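Local coordinates for putative isocitrate dehydrogenase, NAD-dependent (Methylococcus capsulatus, PDB 6LKY), which probably catalyses the NAD-dependent oxidative decarboxylation of isocitrate to 2-oxoglutarate, using a magnesium ion, at residues A[22-34]-A[287-300]. The protein carries 1 engineered substitution. Numbering follows the deposited sequence.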
# COMPACT_ATOMS: atom_id res chain seq x y z
N LYS A 22 0.31 33.29 4.48
CA LYS A 22 0.19 34.18 5.63
C LYS A 22 1.13 33.74 6.74
O LYS A 22 1.90 34.55 7.27
CB LYS A 22 -1.26 34.21 6.12
CG LYS A 22 -2.22 34.98 5.20
CD LYS A 22 -3.56 35.21 5.90
CE LYS A 22 -4.76 35.03 4.96
NZ LYS A 22 -4.90 36.11 3.95
N VAL A 23 1.16 32.43 7.01
CA VAL A 23 2.00 31.93 8.09
C VAL A 23 3.46 32.21 7.78
O VAL A 23 4.21 32.69 8.65
CB VAL A 23 1.75 30.42 8.31
CG1 VAL A 23 2.86 29.80 9.13
CG2 VAL A 23 0.40 30.22 8.99
N ILE A 24 3.87 32.00 6.53
CA ILE A 24 5.26 32.28 6.18
C ILE A 24 5.56 33.75 6.42
O ILE A 24 6.56 34.10 7.06
CB ILE A 24 5.55 31.85 4.73
CG1 ILE A 24 5.58 30.32 4.62
CG2 ILE A 24 6.86 32.46 4.24
CD1 ILE A 24 5.45 29.80 3.18
N GLU A 25 4.66 34.63 5.99
CA GLU A 25 4.95 36.05 6.15
C GLU A 25 4.93 36.44 7.61
O GLU A 25 5.65 37.35 8.01
CB GLU A 25 3.98 36.88 5.31
CG GLU A 25 4.49 37.04 3.87
CD GLU A 25 3.40 37.43 2.88
OE1 GLU A 25 2.24 37.58 3.31
OE2 GLU A 25 3.72 37.56 1.67
N ALA A 26 4.16 35.72 8.44
CA ALA A 26 4.15 36.03 9.86
C ALA A 26 5.51 35.82 10.50
O ALA A 26 5.78 36.41 11.55
CB ALA A 26 3.08 35.22 10.59
N THR A 27 6.38 34.99 9.90
CA THR A 27 7.69 34.74 10.49
C THR A 27 8.67 35.88 10.26
O THR A 27 9.72 35.92 10.91
CB THR A 27 8.31 33.47 9.92
OG1 THR A 27 8.59 33.67 8.53
CG2 THR A 27 7.39 32.27 10.09
N GLY A 28 8.35 36.80 9.35
CA GLY A 28 9.25 37.87 8.98
C GLY A 28 10.20 37.56 7.84
O GLY A 28 10.95 38.45 7.42
N VAL A 29 10.17 36.34 7.30
CA VAL A 29 11.01 36.02 6.15
C VAL A 29 10.54 36.81 4.93
O VAL A 29 9.34 37.01 4.71
CB VAL A 29 11.00 34.51 5.88
CG1 VAL A 29 12.01 34.16 4.81
CG2 VAL A 29 11.35 33.77 7.16
N GLN A 30 11.50 37.28 4.14
CA GLN A 30 11.23 38.12 2.99
C GLN A 30 11.07 37.27 1.74
O GLN A 30 12.04 36.63 1.29
CB GLN A 30 12.37 39.12 2.80
CG GLN A 30 12.79 39.82 4.08
CD GLN A 30 11.86 40.96 4.45
OE1 GLN A 30 11.91 42.04 3.84
NE2 GLN A 30 11.00 40.73 5.44
N VAL A 31 9.88 37.28 1.16
CA VAL A 31 9.58 36.49 -0.03
C VAL A 31 8.97 37.38 -1.10
O VAL A 31 7.95 38.03 -0.87
CB VAL A 31 8.62 35.33 0.27
CG1 VAL A 31 8.48 34.45 -0.97
CG2 VAL A 31 9.08 34.53 1.48
N GLN A 32 9.59 37.39 -2.28
CA GLN A 32 8.93 37.87 -3.50
C GLN A 32 8.24 36.68 -4.16
O GLN A 32 8.90 35.84 -4.78
CB GLN A 32 9.95 38.53 -4.42
CG GLN A 32 9.33 39.26 -5.62
CD GLN A 32 10.36 39.64 -6.67
OE1 GLN A 32 11.54 39.80 -6.36
NE2 GLN A 32 9.92 39.77 -7.92
N TRP A 33 6.92 36.59 -4.04
CA TRP A 33 6.18 35.50 -4.69
C TRP A 33 5.99 35.76 -6.18
O TRP A 33 5.56 36.84 -6.59
CB TRP A 33 4.81 35.31 -4.04
CG TRP A 33 4.84 35.02 -2.60
CD1 TRP A 33 4.51 35.88 -1.59
CD2 TRP A 33 5.21 33.79 -1.97
NE1 TRP A 33 4.66 35.26 -0.37
CE2 TRP A 33 5.09 33.97 -0.58
CE3 TRP A 33 5.64 32.55 -2.46
CZ2 TRP A 33 5.38 32.97 0.34
CZ3 TRP A 33 5.94 31.54 -1.54
CH2 TRP A 33 5.81 31.76 -0.15
N ASP A 34 6.30 34.75 -6.99
CA ASP A 34 6.13 34.78 -8.44
C ASP A 34 4.96 33.84 -8.77
O ASP A 34 5.16 32.64 -8.97
CB ASP A 34 7.42 34.36 -9.11
CG ASP A 34 7.38 34.49 -10.61
OD1 ASP A 34 6.30 34.85 -11.15
OD2 ASP A 34 8.43 34.24 -11.24
N MET A 287 10.18 24.21 3.11
CA MET A 287 10.75 25.13 2.14
C MET A 287 11.65 26.16 2.83
O MET A 287 12.77 26.43 2.38
CB MET A 287 9.63 25.83 1.37
CG MET A 287 10.11 26.76 0.27
SD MET A 287 8.76 27.39 -0.77
CE MET A 287 7.84 28.38 0.42
N LEU A 288 11.18 26.74 3.94
CA LEU A 288 11.98 27.73 4.65
C LEU A 288 13.30 27.14 5.11
O LEU A 288 14.36 27.75 4.93
CB LEU A 288 11.21 28.31 5.85
CG LEU A 288 10.02 29.22 5.53
CD1 LEU A 288 9.62 30.08 6.72
CD2 LEU A 288 10.30 30.08 4.31
N GLU A 289 13.26 25.93 5.67
CA GLU A 289 14.50 25.26 6.07
C GLU A 289 15.44 25.08 4.89
O GLU A 289 16.64 25.37 4.99
CB GLU A 289 14.19 23.91 6.71
CG GLU A 289 15.43 23.12 7.05
CD GLU A 289 15.19 21.63 7.02
OE1 GLU A 289 15.74 20.96 6.12
OE2 GLU A 289 14.45 21.13 7.90
N HIS A 290 14.91 24.61 3.76
CA HIS A 290 15.76 24.39 2.58
C HIS A 290 16.48 25.66 2.13
O HIS A 290 17.64 25.60 1.71
CB HIS A 290 14.93 23.82 1.44
CG HIS A 290 15.76 23.45 0.24
ND1 HIS A 290 16.51 22.30 0.18
CD2 HIS A 290 15.96 24.10 -0.93
CE1 HIS A 290 17.13 22.24 -0.99
NE2 HIS A 290 16.81 23.33 -1.68
N ILE A 291 15.81 26.82 2.17
CA ILE A 291 16.39 28.03 1.60
C ILE A 291 17.18 28.81 2.65
O ILE A 291 17.53 29.97 2.44
CB ILE A 291 15.30 28.94 0.99
CG1 ILE A 291 14.29 29.33 2.06
CG2 ILE A 291 14.64 28.25 -0.19
CD1 ILE A 291 13.24 30.31 1.57
N GLY A 292 17.47 28.17 3.79
CA GLY A 292 18.34 28.77 4.78
C GLY A 292 17.61 29.66 5.77
O GLY A 292 18.15 30.68 6.20
N GLU A 293 16.40 29.27 6.16
CA GLU A 293 15.65 29.97 7.20
C GLU A 293 15.18 28.98 8.27
O GLU A 293 13.99 28.87 8.56
CB GLU A 293 14.46 30.71 6.59
CG GLU A 293 14.86 31.81 5.62
CD GLU A 293 15.28 33.10 6.33
OE1 GLU A 293 15.22 33.15 7.58
OE2 GLU A 293 15.67 34.06 5.62
N PRO A 294 16.12 28.25 8.89
CA PRO A 294 15.71 27.16 9.80
C PRO A 294 14.94 27.62 11.03
O PRO A 294 14.07 26.89 11.51
CB PRO A 294 17.05 26.52 10.21
CG PRO A 294 18.08 27.58 9.96
CD PRO A 294 17.58 28.39 8.80
N ASP A 295 15.26 28.80 11.56
CA ASP A 295 14.56 29.26 12.76
C ASP A 295 13.10 29.57 12.46
O ASP A 295 12.21 29.22 13.24
CB ASP A 295 15.27 30.49 13.33
CG ASP A 295 14.48 31.11 14.45
OD1 ASP A 295 14.34 30.44 15.50
OD2 ASP A 295 13.96 32.23 14.25
N ALA A 296 12.83 30.27 11.36
CA ALA A 296 11.45 30.50 10.92
C ALA A 296 10.71 29.18 10.69
O ALA A 296 9.53 29.06 11.04
CB ALA A 296 11.45 31.34 9.65
N ALA A 297 11.38 28.20 10.07
CA ALA A 297 10.78 26.88 9.88
C ALA A 297 10.41 26.25 11.22
O ALA A 297 9.30 25.72 11.39
CB ALA A 297 11.75 25.98 9.11
N ARG A 298 11.32 26.31 12.19
CA ARG A 298 11.05 25.71 13.50
C ARG A 298 9.92 26.44 14.22
O ARG A 298 9.12 25.81 14.92
CB ARG A 298 12.33 25.70 14.34
CG ARG A 298 13.34 24.64 13.92
CD ARG A 298 14.51 24.56 14.89
NE ARG A 298 15.44 25.68 14.73
CZ ARG A 298 16.58 25.62 14.04
NH1 ARG A 298 16.95 24.49 13.44
NH2 ARG A 298 17.36 26.69 13.96
N ARG A 299 9.85 27.76 14.06
CA ARG A 299 8.77 28.54 14.66
C ARG A 299 7.42 28.19 14.05
O ARG A 299 6.42 28.04 14.76
CB ARG A 299 9.06 30.04 14.53
CG ARG A 299 10.20 30.50 15.45
CD ARG A 299 10.70 31.90 15.11
NE ARG A 299 9.63 32.88 15.19
CZ ARG A 299 9.42 33.83 14.29
NH1 ARG A 299 10.23 33.94 13.25
NH2 ARG A 299 8.40 34.68 14.44
N ILE A 300 7.38 28.02 12.72
CA ILE A 300 6.15 27.56 12.08
C ILE A 300 5.73 26.21 12.66
O ILE A 300 4.57 25.99 13.03
CB ILE A 300 6.34 27.47 10.55
CG1 ILE A 300 6.39 28.86 9.93
CG2 ILE A 300 5.19 26.68 9.91
CD1 ILE A 300 6.72 28.84 8.45
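T27 CG2 rests 3.6 Å from I300 CG1, which also meets V23 CG1 from helix 13-26. Beside them, I24 reaches helix 278-290: its CD1 touches M287 CE, and its CG2 approaches L288 CD2. M287, bent at its last torsion (chi3 65°), brings the same methyl to the edge of the W33 ring, 4.0 Å from CH2. V29 packs tightly, CG2 lying 3.5 Å from A296 CB, while its CG1 lies against the carboxylate end of E293. The T27 hydroxyl, buried among these groups, turns back and donates to I24 O. At the polar edge, R299 NH1 gives T27 O a nearly straight bond (3.1 Å, 171°), lying in the carbonyl plane on a lone pair; NH2 binds V337 O. Replacing R299 with a leucine would probably leave T27 O and V337 O each without its N-H partner, so that apolar contacts alone tie T27 to helix 294-310. A Schellman motif with G292 at C-prime ends helix 278-290, and E293 takes the N-cap position of helix 294-310. In this isocitrate/isopropylmalate dehydrogenase alpha/beta fold, helix 13-26 and the loop into outermost strand 31-35 thus pack on two late helices flanking the large mixed sheet.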